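Local coordinates for protein carbohydrate binding module (Uncultured bacterium, PDB 2W3J) that binds carbohydrate, probably uronic acid sugars, as a calcium-containing family 35 module, at residues T33-A39 and A115-A119; I78-F83 and V95-P100; G10-S15 and A39-S44. All blocks are in the same frame, centred on the assembly; numbering follows the deposited sequence. Where two conformers were deposited one is given.

Interaction 1. Residues T33-A39 and A115-A119. With CA (calcium ion), chain B.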
loop_
_atom_site.group_PDB
_atom_site.type_symbol
_atom_site.label_atom_id
_atom_site.label_comp_id
_atom_site.label_asym_id
_atom_site.label_seq_id
_atom_site.Cartn_x
_atom_site.Cartn_y
_atom_site.Cartn_z
ATOM N N THR A 33 11.129 -0.525 1.368
ATOM C CA THR A 33 11.510 -1.813 0.798
ATOM C C THR A 33 12.953 -1.780 0.328
ATOM O O THR A 33 13.518 -0.698 0.107
ATOM C CB THR A 33 10.676 -2.134 -0.472
ATOM O OG1 THR A 33 10.778 -1.035 -1.373
ATOM C CG2 THR A 33 9.204 -2.311 -0.136
ATOM N N GLU A 34 13.525 -2.970 0.131
ATOM C CA GLU A 34 14.783 -3.009 -0.593
ATOM C C GLU A 34 14.578 -2.552 -2.047
ATOM O O GLU A 34 13.443 -2.446 -2.564
ATOM C CB GLU A 34 15.418 -4.400 -0.513
ATOM C CG GLU A 34 14.912 -5.370 -1.554
ATOM C CD GLU A 34 13.463 -5.818 -1.326
ATOM O OE1 GLU A 34 12.981 -6.664 -2.128
ATOM O OE2 GLU A 34 12.811 -5.341 -0.354
ATOM N N ASN A 35 15.686 -2.221 -2.703
ATOM C CA ASN A 35 15.610 -1.752 -4.072
ATOM C C ASN A 35 15.656 -2.968 -4.999
ATOM O O ASN A 35 16.733 -3.401 -5.456
ATOM C CB ASN A 35 16.769 -0.802 -4.389
ATOM C CG ASN A 35 16.752 0.431 -3.537
ATOM O OD1 ASN A 35 15.696 0.871 -3.076
ATOM N ND2 ASN A 35 17.929 1.000 -3.304
ATOM N N ALA A 36 14.493 -3.556 -5.261
ATOM C CA ALA A 36 14.458 -4.757 -6.080
ATOM C C ALA A 36 13.105 -4.866 -6.792
ATOM O O ALA A 36 12.067 -4.510 -6.246
ATOM C CB ALA A 36 14.687 -6.003 -5.231
ATOM N N VAL A 37 13.137 -5.375 -8.021
ATOM C CA VAL A 37 11.914 -5.739 -8.710
ATOM C C VAL A 37 11.181 -6.749 -7.885
ATOM O O VAL A 37 11.791 -7.663 -7.311
ATOM C CB VAL A 37 12.240 -6.362 -10.098
ATOM C CG1 VAL A 37 10.965 -6.918 -10.712
ATOM C CG2 VAL A 37 12.833 -5.295 -10.971
ATOM N N GLY A 38 9.853 -6.580 -7.778
ATOM C CA GLY A 38 9.055 -7.533 -7.020
ATOM C C GLY A 38 8.952 -7.274 -5.514
ATOM O O GLY A 38 8.281 -8.007 -4.807
ATOM N N ALA A 39 9.691 -6.286 -4.996
ATOM C CA ALA A 39 9.541 -5.922 -3.583
ATOM C C ALA A 39 8.037 -5.636 -3.344
ATOM O O ALA A 39 7.407 -4.934 -4.127
ATOM C CB ALA A 39 10.359 -4.692 -3.253
ATOM N N ALA A 115 13.679 -1.722 -10.338
ATOM C CA ALA A 115 14.735 -1.971 -9.396
ATOM C C ALA A 115 14.837 -0.929 -8.288
ATOM O O ALA A 115 15.656 -1.083 -7.388
ATOM C CB ALA A 115 16.088 -2.097 -10.135
ATOM N N ASP A 116 14.061 0.143 -8.352
ATOM C CA ASP A 116 14.038 1.082 -7.242
ATOM C C ASP A 116 13.101 0.635 -6.126
ATOM O O ASP A 116 12.955 1.340 -5.125
ATOM C CB ASP A 116 13.626 2.471 -7.719
ATOM C CG ASP A 116 14.757 3.204 -8.426
ATOM O OD1 ASP A 116 15.892 2.660 -8.459
ATOM O OD2 ASP A 116 14.499 4.326 -8.927
ATOM N N GLY A 117 12.481 -0.535 -6.280
ATOM C CA GLY A 117 11.509 -1.019 -5.272
ATOM C C GLY A 117 10.272 -0.146 -5.155
ATOM O O GLY A 117 9.915 0.601 -6.076
ATOM N N LEU A 118 9.574 -0.250 -4.012
ATOM C CA LEU A 118 8.446 0.640 -3.773
ATOM C C LEU A 118 8.873 2.015 -3.246
ATOM O O LEU A 118 9.952 2.168 -2.667
ATOM C CB LEU A 118 7.492 0.002 -2.756
ATOM C CG LEU A 118 6.910 -1.370 -3.158
ATOM C CD1 LEU A 118 5.992 -1.909 -2.043
ATOM C CD2 LEU A 118 6.111 -1.177 -4.486
ATOM N N ALA A 119 8.021 3.010 -3.470
ATOM C CA ALA A 119 8.061 4.238 -2.671
ATOM C C ALA A 119 7.921 3.829 -1.199
ATOM O O ALA A 119 7.526 2.700 -0.877
ATOM C CB ALA A 119 6.922 5.156 -3.059
HETATM CA CA CA B . 13.147 1.708 -0.226
HETATM O O HOH W 1 10.751 2.042 -0.126
HETATM O O HOH W 2 12.634 0.940 -2.457
HETATM O O HOH W 3 15.456 1.948 -0.642
HETATM O O HOH W 4 13.036 4.242 -0.096
#
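Thr33 meets Leu118 with both branches of its side chain. Thr33 OG1 accepts the backbone N-H of Leu118, N to OG1 3.0 Å, with a bent angle of 139° at the hydrogen. With chi1 at 53°, OG1 sits between the backbone N and the carbonyl carbon of Thr33, and CG2 is left to face the leucine. Thr33 CG2 lies 3.8 Å from Leu118 CD1, and the two side chains cross at about a right angle. Leu118 CG also rests 3.7 Å from Ala39 O, and beyond the loops the leucine packs on Leu110 and Ala112.

Ala115 O sits against Asn35, 3.2 Å from Asn35 CB, a packing contact with no hydrogen bond. Val37 CG2 comes to 3.7 Å from Ala115 N. Between these two ends lies Gly117, where a CB would run into Glu34 O and Thr33 OG1.

Thr33 O binds a calcium ion at 2.5 Å, and Asp32 binds it too. One calcium-bound water accepts from Thr33 N and donates to Leu118 O, 2.7 Å away. Another calcium-bound water donates to Asn35 OD1 at 2.7 Å.

The 115-119 loop thus meets the metal through water, while the 33-39 loop supplies a direct ligand. Calcium probably polarises these waters and strengthens the hydrogen bonds they donate, so the metal is likely to help hold the loops together.

Interaction 2. Residues I78-F83 and V95-P100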
loop_
_atom_site.group_PDB
_atom_site.type_symbol
_atom_site.label_atom_id
_atom_site.label_comp_id
_atom_site.label_asym_id
_atom_site.label_seq_id
_atom_site.Cartn_x
_atom_site.Cartn_y
_atom_site.Cartn_z
ATOM N N ILE A 78 -4.514 -5.528 -10.819
ATOM C CA ILE A 78 -5.587 -4.584 -11.059
ATOM C C ILE A 78 -5.128 -3.379 -11.847
ATOM O O ILE A 78 -5.763 -2.981 -12.828
ATOM C CB ILE A 78 -6.251 -4.115 -9.722
ATOM C CG1 ILE A 78 -6.800 -5.307 -8.932
ATOM C CG2 ILE A 78 -7.321 -3.060 -9.978
ATOM C CD1 ILE A 78 -7.734 -6.209 -9.747
ATOM N N LYS A 79 -4.031 -2.760 -11.432
ATOM C CA LYS A 79 -3.568 -1.548 -12.085
ATOM C C LYS A 79 -2.132 -1.243 -11.678
ATOM O O LYS A 79 -1.714 -1.578 -10.569
ATOM C CB LYS A 79 -4.444 -0.355 -11.702
ATOM C CG LYS A 79 -4.102 0.879 -12.511
ATOM C CD LYS A 79 -5.006 2.031 -12.222
ATOM C CE LYS A 79 -4.519 3.257 -12.961
ATOM N NZ LYS A 79 -5.416 4.421 -12.736
ATOM N N THR A 80 -1.391 -0.600 -12.573
ATOM C CA THR A 80 -0.029 -0.169 -12.253
ATOM C C THR A 80 -0.088 1.296 -11.981
ATOM O O THR A 80 -0.673 2.037 -12.760
ATOM C CB THR A 80 0.953 -0.439 -13.403
ATOM O OG1 THR A 80 1.019 -1.849 -13.592
ATOM C CG2 THR A 80 2.359 0.075 -13.019
ATOM N N LEU A 81 0.469 1.711 -10.836
ATOM C CA LEU A 81 0.476 3.093 -10.414
ATOM C C LEU A 81 1.904 3.612 -10.539
ATOM O O LEU A 81 2.848 2.852 -10.399
ATOM C CB LEU A 81 0.024 3.221 -8.945
ATOM C CG LEU A 81 -1.386 2.707 -8.613
ATOM C CD1 LEU A 81 -1.734 2.930 -7.127
ATOM C CD2 LEU A 81 -2.366 3.402 -9.505
ATOM N N ASP A 82 2.040 4.898 -10.799
ATOM C CA ASP A 82 3.340 5.504 -11.110
ATOM C C ASP A 82 4.200 5.772 -9.849
ATOM O O ASP A 82 5.409 5.549 -9.869
ATOM C CB ASP A 82 3.100 6.829 -11.824
ATOM C CG ASP A 82 4.340 7.350 -12.534
ATOM O OD1 ASP A 82 4.991 6.559 -13.271
ATOM O OD2 ASP A 82 4.664 8.567 -12.346
ATOM N N PHE A 83 3.574 6.300 -8.783
ATOM C CA PHE A 83 4.346 6.746 -7.595
ATOM C C PHE A 83 5.486 7.698 -7.949
ATOM O O PHE A 83 6.661 7.389 -7.774
ATOM C CB PHE A 83 4.894 5.545 -6.824
ATOM C CG PHE A 83 3.827 4.682 -6.214
ATOM C CD1 PHE A 83 3.259 5.013 -4.970
ATOM C CD2 PHE A 83 3.396 3.542 -6.858
ATOM C CE1 PHE A 83 2.264 4.183 -4.386
ATOM C CE2 PHE A 83 2.390 2.738 -6.300
ATOM C CZ PHE A 83 1.830 3.064 -5.065
ATOM N N VAL A 95 -2.153 8.488 -3.718
ATOM C CA VAL A 95 -2.672 8.068 -5.012
ATOM C C VAL A 95 -3.908 7.235 -4.741
ATOM O O VAL A 95 -3.919 6.420 -3.823
ATOM C CB VAL A 95 -1.633 7.283 -5.843
ATOM C CG1 VAL A 95 -1.073 6.059 -5.101
ATOM C CG2 VAL A 95 -2.231 6.866 -7.226
ATOM N N ASN A 96 -4.951 7.453 -5.531
ATOM C CA ASN A 96 -6.189 6.683 -5.378
ATOM C C ASN A 96 -6.238 5.562 -6.404
ATOM O O ASN A 96 -5.724 5.703 -7.515
ATOM C CB ASN A 96 -7.417 7.588 -5.564
ATOM C CG ASN A 96 -7.637 8.523 -4.403
ATOM O OD1 ASN A 96 -7.191 8.267 -3.278
ATOM N ND2 ASN A 96 -8.331 9.617 -4.659
ATOM N N VAL A 97 -6.827 4.435 -6.032
ATOM C CA VAL A 97 -6.998 3.346 -6.982
ATOM C C VAL A 97 -8.294 2.619 -6.627
ATOM O O VAL A 97 -8.575 2.350 -5.447
ATOM C CB VAL A 97 -5.779 2.398 -6.985
ATOM C CG1 VAL A 97 -5.564 1.767 -5.613
ATOM C CG2 VAL A 97 -5.899 1.314 -8.049
ATOM N N ASP A 98 -9.101 2.323 -7.646
ATOM C CA ASP A 98 -10.313 1.542 -7.430
ATOM C C ASP A 98 -10.014 0.054 -7.448
ATOM O O ASP A 98 -9.321 -0.458 -8.351
ATOM C CB ASP A 98 -11.374 1.903 -8.463
ATOM C CG ASP A 98 -11.951 3.307 -8.233
ATOM O OD1 ASP A 98 -11.772 3.860 -7.123
ATOM O OD2 ASP A 98 -12.567 3.867 -9.170
ATOM N N ILE A 99 -10.526 -0.656 -6.460
ATOM C CA ILE A 99 -10.258 -2.074 -6.366
ATOM C C ILE A 99 -11.545 -2.899 -6.161
ATOM O O ILE A 99 -12.410 -2.529 -5.349
ATOM C CB ILE A 99 -9.241 -2.378 -5.244
ATOM C CG1 ILE A 99 -9.753 -1.889 -3.883
ATOM C CG2 ILE A 99 -7.900 -1.697 -5.530
ATOM C CD1 ILE A 99 -8.890 -2.389 -2.688
ATOM N N PRO A 100 -11.668 -4.015 -6.894
ATOM C CA PRO A 100 -12.804 -4.910 -6.710
ATOM C C PRO A 100 -12.585 -5.797 -5.506
ATOM O O PRO A 100 -11.599 -6.522 -5.431
ATOM C CB PRO A 100 -12.813 -5.744 -8.008
ATOM C CG PRO A 100 -11.325 -5.800 -8.422
ATOM C CD PRO A 100 -10.778 -4.435 -8.006
HETATM O O HOH W 5 -5.665 4.794 -10.063
#
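Ile78 reaches across to the ring of Pro100 at one end of this contact. The contact closes one side of a beta-sandwich, the fold of this family. Strand 76-81 is an edge strand of one sheet, and strand 93-101 is an outermost strand of the other. The two short segments run antiparallel, at 165°, with their axes 7.8 Å apart. No hydrogen bond joins them directly, so side chains make the join.

Ile78 can be followed outward from its CB, which points toward the other strand and there divides. The CG2 branch, anti to the backbone N, ends 3.7 Å from Asp98 O. The other branch starts at CG1, which lies beside the backbone N and comes near Pro100 CD. CD1 at its tip lies against the proline ring, 3.8 Å from Pro100 CG, and also touches Pro100 CD. Ile78 and Lys79 together face Val71 in a classic beta bulge. This helps explain why two successive residues both point toward strand 93-101.

Further along, Leu81 takes over. Its CD1 is 3.8 Å from Val95 CG1 and also reaches Val97 CB. Val95 CG1 is shared, because Phe83 CE1 comes to 3.9 Å from it as well. The phenylalanine and the valine cross at about a right angle. Behind them the core continues: the Phe83 ring packs edge-to-face with Phe59, and Val95 touches Ile57.

A water links the segments as well, in the modelled conformer of Lys79, one of two. There the lysine chain is extended and leads to the exposed side of the strands. The water accepts from Lys79 NZ at 2.7 Å and donates to Asn96 O, also at 2.7 Å.

Interaction 3. Residues G10-S15 and A39-S44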
loop_
_atom_site.group_PDB
_atom_site.type_symbol
_atom_site.label_atom_id
_atom_site.label_comp_id
_atom_site.label_asym_id
_atom_site.label_seq_id
_atom_site.Cartn_x
_atom_site.Cartn_y
_atom_site.Cartn_z
ATOM N N GLY A 10 -4.266 -6.479 9.992
ATOM C CA GLY A 10 -4.598 -6.206 8.595
ATOM C C GLY A 10 -3.303 -6.094 7.780
ATOM O O GLY A 10 -3.333 -6.175 6.556
ATOM N N PHE A 11 -2.180 -5.905 8.464
ATOM C CA PHE A 11 -0.875 -5.827 7.784
ATOM C C PHE A 11 -0.186 -7.173 7.851
ATOM O O PHE A 11 0.017 -7.693 8.933
ATOM C CB PHE A 11 0.013 -4.761 8.430
ATOM C CG PHE A 11 1.348 -4.617 7.750
ATOM C CD1 PHE A 11 1.471 -3.789 6.639
ATOM C CD2 PHE A 11 2.456 -5.312 8.211
ATOM C CE1 PHE A 11 2.692 -3.646 5.981
ATOM C CE2 PHE A 11 3.699 -5.169 7.540
ATOM C CZ PHE A 11 3.782 -4.335 6.420
ATOM N N CYS A 12 0.178 -7.744 6.703
ATOM C CA CYS A 12 0.698 -9.114 6.677
ATOM C C CYS A 12 2.205 -9.209 6.576
ATOM O O CYS A 12 2.835 -9.909 7.365
ATOM C CB CYS A 12 0.095 -9.903 5.515
ATOM S SG CYS A 12 -1.723 -9.926 5.597
ATOM N N SER A 13 2.775 -8.558 5.581
ATOM C CA SER A 13 4.208 -8.748 5.319
ATOM C C SER A 13 4.716 -7.613 4.459
ATOM O O SER A 13 3.956 -6.911 3.795
ATOM C CB SER A 13 4.480 -10.114 4.616
ATOM O OG SER A 13 3.905 -10.145 3.325
ATOM N N ASN A 14 6.036 -7.443 4.469
ATOM C CA ASN A 14 6.676 -6.463 3.608
ATOM C C ASN A 14 8.096 -6.900 3.315
ATOM O O ASN A 14 8.777 -7.486 4.183
ATOM C CB ASN A 14 6.771 -5.068 4.272
ATOM C CG ASN A 14 7.537 -5.083 5.596
ATOM O OD1 ASN A 14 7.012 -5.529 6.605
ATOM N ND2 ASN A 14 8.775 -4.548 5.605
ATOM N N SER A 15 8.523 -6.581 2.113
ATOM C CA SER A 15 9.944 -6.606 1.801
ATOM C C SER A 15 10.648 -5.481 2.544
ATOM O O SER A 15 10.038 -4.475 2.926
ATOM C CB SER A 15 10.125 -6.430 0.294
ATOM O OG SER A 15 9.520 -7.519 -0.362
ATOM N N ALA A 39 9.691 -6.286 -4.996
ATOM C CA ALA A 39 9.541 -5.922 -3.583
ATOM C C ALA A 39 8.037 -5.636 -3.344
ATOM O O ALA A 39 7.407 -4.934 -4.127
ATOM C CB ALA A 39 10.359 -4.692 -3.253
ATOM N N SER A 40 7.516 -6.172 -2.240
ATOM C CA SER A 40 6.071 -6.156 -1.997
ATOM C C SER A 40 5.638 -5.826 -0.587
ATOM O O SER A 40 6.402 -5.940 0.373
ATOM C CB SER A 40 5.472 -7.524 -2.334
ATOM O OG SER A 40 5.954 -8.537 -1.467
ATOM N N ILE A 41 4.357 -5.469 -0.474
ATOM C CA ILE A 41 3.688 -5.327 0.810
ATOM C C ILE A 41 2.350 -6.042 0.632
ATOM O O ILE A 41 1.748 -5.970 -0.458
ATOM C CB ILE A 41 3.405 -3.872 1.109
ATOM C CG1 ILE A 41 4.709 -3.105 1.251
ATOM C CG2 ILE A 41 2.593 -3.786 2.423
ATOM C CD1 ILE A 41 4.479 -1.543 1.330
ATOM N N VAL A 42 1.911 -6.743 1.679
ATOM C CA VAL A 42 0.651 -7.501 1.635
ATOM C C VAL A 42 -0.221 -7.117 2.814
ATOM O O VAL A 42 0.255 -7.054 3.957
ATOM C CB VAL A 42 0.931 -9.019 1.723
ATOM C CG1 VAL A 42 -0.382 -9.813 1.726
ATOM C CG2 VAL A 42 1.822 -9.457 0.529
ATOM N N TRP A 43 -1.507 -6.901 2.530
ATOM C CA TRP A 43 -2.515 -6.596 3.542
ATOM C C TRP A 43 -3.672 -7.594 3.429
ATOM O O TRP A 43 -3.822 -8.270 2.387
ATOM C CB TRP A 43 -3.106 -5.224 3.288
ATOM C CG TRP A 43 -2.138 -4.038 3.413
ATOM C CD1 TRP A 43 -1.827 -3.349 4.561
ATOM C CD2 TRP A 43 -1.432 -3.401 2.347
ATOM N NE1 TRP A 43 -0.974 -2.292 4.250
ATOM C CE2 TRP A 43 -0.724 -2.306 2.903
ATOM C CE3 TRP A 43 -1.362 -3.621 0.963
ATOM C CZ2 TRP A 43 0.059 -1.455 2.132
ATOM C CZ3 TRP A 43 -0.571 -2.764 0.190
ATOM C CH2 TRP A 43 0.137 -1.700 0.784
ATOM N N SER A 44 -4.480 -7.679 4.490
ATOM C CA SER A 44 -5.665 -8.575 4.484
ATOM C C SER A 44 -6.828 -7.785 5.072
ATOM O O SER A 44 -6.692 -7.180 6.142
ATOM C CB SER A 44 -5.397 -9.802 5.357
ATOM O OG SER A 44 -6.508 -10.729 5.371
HETATM O O HOH W 6 5.703 -9.036 1.312
#
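Phe11 turns its ring edge toward the face of the Trp43 indole in an offset edge-to-face stack. The ring planes stand at 80°, with the Phe11 and five-membered ring centroids 5.5 Å apart. The nearest atoms of the pair are Phe11 CD1 and Trp43 NE1, at 3.7 Å. The Phe11 ring extends along the sheet because CG stands opposite the backbone N (chi1 -179°), and its CE1 meets Ile41 CG2 at 3.6 Å. The same CG2 lies over a face of the indole, near its rim, so Ile41 touches both rings. Replacing Trp43 with an alanine would probably leave the Phe11 edge without its aromatic mate and open a gap beside Ile41, Ile108 and Ile124.

Beneath these rings the strands pair antiparallel, with a classic beta bulge. Cys12 and Ser13 both face Val42. Val42 O takes the Cys12 N-H at 2.8 Å and, weakly, that of Ser13.

Val42 turns to the other face of the sheet. Its CG1 packs on Cys12 CB at 3.8 Å. In the modelled conformers of Ser15 and Ser40, a water links Ser13 OG to Ser40 OG, and Ser15 OG accepts the Ser40 backbone N-H nearly straight (173°), N to OG 3.1 Å.

Overall arrangement
Along the chain, interactions 1 and 3 interleave: 10-15 comes first, then 33-39, 39-44 and last 115-119. Both segments of interaction 2 fall between 39-44 and 115-119. Interactions 1 and 3 share Ala39, their centres are about 13 Å apart, and Leu118 touches Ile41. The loop 33-39 runs straight into strand 40-47, which carries interaction 3. Interaction 2 lies about 17 Å from interaction 1 and about 16 Å from interaction 3, centre to centre. It meets interaction 1 where Ala119 packs on Phe83. Interactions 2 and 3 do not touch. They reach the same sheet on opposite sides of the chain's centre, so the three contacts tie the calcium-bearing loops to the strands of one all-beta module.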